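Local coordinates for PpiC-type peptidyl-prolyl cis-trans isomerase (Novosphingobium aromaticivorans, PDB 3GPK), which probably catalyses the cis-trans isomerisation of peptide bonds before proline, through the parvulin-type (PpiC) domain that makes up this fragment of a longer, probably periplasmic, protein, at residues Q24-A29 with G93-L98; Q35-G40 with G83-P88. All blocks are in the same frame, centred on the assembly; numbering follows the deposited sequence.

Contact 1 (Q24-A29 with G93-L98); sequences QVFANA and GGFSIL
F26 and F95 meet edge to face in an apolar helix-on-sheet contact, where the early turns of helix 22-37 lie on the start of strand 94-104. The two ring planes are turned 66° from each other and their centroids stand 5.4 Å apart. CD1 of F26 comes closest, 3.6 Å from CE1 of F95, so one edge of the helix ring bears on the face of the strand ring. The same face receives CB of F26, which sits 4.0 Å from the centroid of the F95 ring as a CH-pi contact, shifted toward the rim. F26 has its CG anti to the backbone N and beside the carbonyl carbon (chi1 176°), which brings CD1 over the face that CB already touches. At the edge of the F95 ring, near its plane, V25 adds CG1, 4.1 Å from CD2 of F95. The axes of helix segment 24-29 and strand segment 94-98 run nearly parallel, 13° apart and 8.5 Å distant at closest approach. This is the alpha/beta packing of the parvulin fold, in which helices lie against a four-stranded antiparallel sheet. With an alanine at F95 the ring is gone, and the edge of F26 and CG1 of V25 would probably be left facing a gap. Further along, I97 reaches from the strand toward the helix with its extended CG1 branch, setting CD1 3.6 Å from the carbonyl O of A29. I32, V33 and L36, later in the same helix, also touch I97, while S96, whose CB faces away from the helix, hydrogen-bonds through OG to OE2 of E12.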
loop_
_atom_site.group_PDB
_atom_site.type_symbol
_atom_site.label_atom_id
_atom_site.label_comp_id
_atom_site.label_asym_id
_atom_site.label_seq_id
_atom_site.Cartn_x
_atom_site.Cartn_y
_atom_site.Cartn_z
ATOM N N GLN A 24 -13.096 -13.756 -2.623
ATOM C CA GLN A 24 -12.234 -14.652 -1.856
ATOM C C GLN A 24 -10.890 -14.001 -1.543
ATOM O O GLN A 24 -10.394 -14.099 -0.418
ATOM C CB GLN A 24 -11.986 -15.960 -2.615
ATOM C CG GLN A 24 -10.937 -16.868 -1.957
ATOM C CD GLN A 24 -11.415 -17.494 -0.656
ATOM O OE1 GLN A 24 -12.296 -18.357 -0.662
ATOM N NE2 GLN A 24 -10.838 -17.061 0.469
ATOM N N VAL A 25 -10.292 -13.344 -2.534
ATOM C CA VAL A 25 -9.005 -12.705 -2.305
ATOM C C VAL A 25 -9.164 -11.532 -1.342
ATOM O O VAL A 25 -8.256 -11.242 -0.562
ATOM C CB VAL A 25 -8.354 -12.239 -3.630
ATOM C CG1 VAL A 25 -7.072 -11.459 -3.337
ATOM C CG2 VAL A 25 -8.018 -13.447 -4.483
ATOM N N PHE A 26 -10.310 -10.857 -1.385
ATOM C CA PHE A 26 -10.547 -9.752 -0.462
ATOM C C PHE A 26 -10.513 -10.294 0.962
ATOM O O PHE A 26 -9.989 -9.656 1.871
ATOM C CB PHE A 26 -11.916 -9.106 -0.695
ATOM C CG PHE A 26 -12.241 -8.032 0.304
ATOM C CD1 PHE A 26 -11.735 -6.748 0.151
ATOM C CD2 PHE A 26 -12.999 -8.322 1.432
ATOM C CE1 PHE A 26 -11.975 -5.765 1.114
ATOM C CE2 PHE A 26 -13.247 -7.349 2.405
ATOM C CZ PHE A 26 -12.732 -6.068 2.246
ATOM N N ALA A 27 -11.087 -11.478 1.151
ATOM C CA ALA A 27 -11.114 -12.100 2.468
ATOM C C ALA A 27 -9.694 -12.381 2.932
ATOM O O ALA A 27 -9.366 -12.170 4.097
ATOM C CB ALA A 27 -11.912 -13.400 2.418
ATOM N N ASN A 28 -8.860 -12.863 2.016
ATOM C CA ASN A 28 -7.476 -13.173 2.346
ATOM C C ASN A 28 -6.749 -11.895 2.728
ATOM O O ASN A 28 -5.991 -11.874 3.694
ATOM C CB ASN A 28 -6.751 -13.827 1.160
ATOM C CG ASN A 28 -7.411 -15.117 0.700
ATOM O OD1 ASN A 28 -8.144 -15.757 1.450
ATOM N ND2 ASN A 28 -7.132 -15.514 -0.538
ATOM N N ALA A 29 -6.984 -10.835 1.962
ATOM C CA ALA A 29 -6.348 -9.544 2.217
ATOM C C ALA A 29 -6.788 -8.955 3.555
ATOM O O ALA A 29 -5.975 -8.399 4.289
ATOM C CB ALA A 29 -6.669 -8.568 1.085
ATOM N N GLY A 93 -6.710 -5.173 -11.128
ATOM C CA GLY A 93 -6.195 -6.529 -11.047
ATOM C C GLY A 93 -6.246 -7.272 -9.725
ATOM O O GLY A 93 -5.717 -8.381 -9.625
ATOM N N GLY A 94 -6.878 -6.682 -8.719
ATOM C CA GLY A 94 -6.961 -7.339 -7.426
ATOM C C GLY A 94 -7.164 -6.368 -6.279
ATOM O O GLY A 94 -7.989 -5.458 -6.373
ATOM N N PHE A 95 -6.405 -6.556 -5.198
ATOM C CA PHE A 95 -6.513 -5.705 -4.016
ATOM C C PHE A 95 -5.146 -5.331 -3.476
ATOM O O PHE A 95 -4.212 -6.116 -3.551
ATOM C CB PHE A 95 -7.267 -6.426 -2.899
ATOM C CG PHE A 95 -8.697 -6.714 -3.220
ATOM C CD1 PHE A 95 -9.677 -5.744 -3.020
ATOM C CD2 PHE A 95 -9.066 -7.948 -3.745
ATOM C CE1 PHE A 95 -11.014 -5.998 -3.338
ATOM C CE2 PHE A 95 -10.400 -8.211 -4.069
ATOM C CZ PHE A 95 -11.371 -7.231 -3.863
ATOM N N SER A 96 -5.045 -4.132 -2.919
ATOM C CA SER A 96 -3.796 -3.674 -2.329
ATOM C C SER A 96 -4.021 -3.179 -0.911
ATOM O O SER A 96 -5.091 -2.656 -0.581
ATOM C CB SER A 96 -3.181 -2.533 -3.139
ATOM O OG SER A 96 -2.713 -2.992 -4.390
ATOM N N ILE A 97 -3.008 -3.388 -0.076
ATOM C CA ILE A 97 -3.003 -2.922 1.298
ATOM C C ILE A 97 -1.877 -1.894 1.295
ATOM O O ILE A 97 -0.782 -2.173 0.811
ATOM C CB ILE A 97 -2.653 -4.050 2.296
ATOM C CG1 ILE A 97 -3.690 -5.173 2.203
ATOM C CG2 ILE A 97 -2.607 -3.489 3.724
ATOM C CD1 ILE A 97 -3.315 -6.414 3.016
ATOM N N LEU A 98 -2.144 -0.704 1.818
ATOM C CA LEU A 98 -1.123 0.335 1.845
ATOM C C LEU A 98 -0.683 0.679 3.255
ATOM O O LEU A 98 -1.439 0.534 4.216
ATOM C CB LEU A 98 -1.642 1.609 1.176
ATOM C CG LEU A 98 -2.148 1.508 -0.257
ATOM C CD1 LEU A 98 -2.689 2.871 -0.666
ATOM C CD2 LEU A 98 -1.028 1.049 -1.194
#

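Contact 2 (Q35-G40 with G83-P88); sequences QLKQGG and GQLAGP
L85 and L36 make the apolar part of this contact, between the last turn of helix 22-37 and the opening of the edge strand 85-91. A single methyl does most of the touching: CD1 of L85 lies 3.6 Å from CB of L36 and 3.7 Å from the backbone N of K37, wedged against the helix surface at the step between these two residues. L85 gets there with CG anti to its carbonyl carbon (chi1 -67°), its CB already directed at the helix. F42 of the following helix touches both leucines, and Y99 on the neighbouring strand touches L85, so the small patch belongs to a wider hydrophobic cluster.

The aliphatic chain of K37 supplies the other packing. Its CG approaches CD1 of L85 to 3.8 Å, and the lysine chain and the leucine run alongside each other, pointing opposite ways. The lysine stays extended until its last torsion, where a bend (chi4 -60°) brings NZ beside L85, 3.9 Å from O of L85, too long to be taken as a hydrogen bond.

Backbone hydrogen bonds shape the helix end itself. The N-H of G39 bonds to O of L36 (N to O 3.0 Å), and that of G40 to O of Q35 (N to O 2.9 Å). With positive phi at G39 these bonds form a Schellman motif, which ends the first helix of the parvulin fold beside an edge strand of its antiparallel sheet.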
loop_
_atom_site.group_PDB
_atom_site.type_symbol
_atom_site.label_atom_id
_atom_site.label_comp_id
_atom_site.label_asym_id
_atom_site.label_seq_id
_atom_site.Cartn_x
_atom_site.Cartn_y
_atom_site.Cartn_z
ATOM N N GLN A 35 -3.908 -8.848 10.847
ATOM C CA GLN A 35 -2.629 -9.178 11.474
ATOM C C GLN A 35 -1.705 -7.970 11.559
ATOM O O GLN A 35 -0.972 -7.808 12.536
ATOM C CB GLN A 35 -1.928 -10.296 10.697
ATOM C CG GLN A 35 -2.611 -11.651 10.803
ATOM C CD GLN A 35 -2.753 -12.108 12.239
ATOM O OE1 GLN A 35 -1.798 -12.058 13.017
ATOM N NE2 GLN A 35 -3.949 -12.551 12.602
ATOM N N LEU A 36 -1.731 -7.125 10.532
ATOM C CA LEU A 36 -0.881 -5.941 10.514
ATOM C C LEU A 36 -1.341 -4.931 11.556
ATOM O O LEU A 36 -0.527 -4.363 12.281
ATOM C CB LEU A 36 -0.891 -5.298 9.115
ATOM C CG LEU A 36 -0.253 -6.123 7.990
ATOM C CD1 LEU A 36 -0.547 -5.463 6.646
ATOM C CD2 LEU A 36 1.245 -6.267 8.217
ATOM N N LYS A 37 -2.646 -4.706 11.629
ATOM C CA LYS A 37 -3.184 -3.769 12.597
ATOM C C LYS A 37 -2.894 -4.224 14.023
ATOM O O LYS A 37 -2.777 -3.397 14.928
ATOM C CB LYS A 37 -4.692 -3.596 12.389
ATOM C CG LYS A 37 -5.026 -2.800 11.133
ATOM C CD LYS A 37 -6.511 -2.521 11.007
ATOM C CE LYS A 37 -6.780 -1.543 9.861
ATOM N NZ LYS A 37 -6.099 -0.229 10.050
ATOM N N GLN A 38 -2.760 -5.531 14.221
ATOM C CA GLN A 38 -2.479 -6.066 15.552
ATOM C C GLN A 38 -0.982 -6.110 15.878
ATOM O O GLN A 38 -0.587 -6.554 16.958
ATOM C CB GLN A 38 -3.126 -7.452 15.706
ATOM C CG GLN A 38 -4.621 -7.435 15.382
ATOM C CD GLN A 38 -5.313 -8.774 15.587
ATOM O OE1 GLN A 38 -4.689 -9.830 15.509
ATOM N NE2 GLN A 38 -6.622 -8.731 15.828
ATOM N N GLY A 39 -0.146 -5.662 14.942
ATOM C CA GLY A 39 1.282 -5.625 15.202
ATOM C C GLY A 39 2.227 -6.335 14.252
ATOM O O GLY A 39 3.438 -6.199 14.382
ATOM N N GLY A 40 1.689 -7.081 13.293
ATOM C CA GLY A 40 2.544 -7.795 12.359
ATOM C C GLY A 40 3.454 -6.903 11.532
ATOM O O GLY A 40 3.119 -5.758 11.222
ATOM N N GLY A 83 1.921 6.721 9.139
ATOM C CA GLY A 83 2.012 5.530 9.964
ATOM C C GLY A 83 0.771 4.660 10.008
ATOM O O GLY A 83 0.713 3.709 10.784
ATOM N N GLN A 84 -0.226 4.975 9.186
ATOM C CA GLN A 84 -1.448 4.188 9.176
ATOM C C GLN A 84 -1.477 3.193 8.026
ATOM O O GLN A 84 -0.741 3.327 7.054
ATOM C CB GLN A 84 -2.671 5.100 9.081
ATOM C CG GLN A 84 -2.739 6.154 10.170
ATOM C CD GLN A 84 -4.034 6.934 10.147
ATOM O OE1 GLN A 84 -4.132 8.015 10.732
ATOM N NE2 GLN A 84 -5.043 6.389 9.477
ATOM N N LEU A 85 -2.339 2.192 8.169
ATOM C CA LEU A 85 -2.543 1.157 7.160
ATOM C C LEU A 85 -3.887 1.457 6.510
ATOM O O LEU A 85 -4.773 2.012 7.154
ATOM C CB LEU A 85 -2.612 -0.220 7.820
ATOM C CG LEU A 85 -1.344 -0.764 8.471
ATOM C CD1 LEU A 85 -1.711 -1.848 9.491
ATOM C CD2 LEU A 85 -0.417 -1.304 7.392
ATOM N N ALA A 86 -4.044 1.092 5.241
ATOM C CA ALA A 86 -5.304 1.315 4.543
ATOM C C ALA A 86 -5.608 0.123 3.647
ATOM O O ALA A 86 -4.702 -0.518 3.132
ATOM C CB ALA A 86 -5.230 2.591 3.707
ATOM N N GLY A 87 -6.887 -0.181 3.473
ATOM C CA GLY A 87 -7.245 -1.292 2.619
ATOM C C GLY A 87 -7.906 -2.440 3.349
ATOM O O GLY A 87 -8.207 -2.340 4.544
ATOM N N PRO A 88 -8.132 -3.562 2.653
ATOM C CA PRO A 88 -7.766 -3.705 1.239
ATOM C C PRO A 88 -8.542 -2.787 0.302
ATOM O O PRO A 88 -9.741 -2.553 0.483
ATOM C CB PRO A 88 -8.021 -5.186 0.955
ATOM C CG PRO A 88 -9.009 -5.586 1.977
ATOM C CD PRO A 88 -8.654 -4.823 3.203
#

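In the fold
Both contacts join helix 22-37 to the antiparallel sheet of the PpiC-type domain, contact 1 near the start of the helix and contact 2 at its end, with centres about 13 Å apart. Along the chain the order is 24-29, 35-40, 83-88, 93-98, so contact 2 falls within the span that contact 1 brings together. Strands 85-91 and 94-104 are consecutive and neighbours in the sheet, and N of A86 lies 2.9 Å from O of L98, a backbone hydrogen bond between the strands. P88 of contact 2 also packs on F26 and A29 of contact 1. One helix thus lies over two adjoining strands, tying residues distant in sequence into one compact domain.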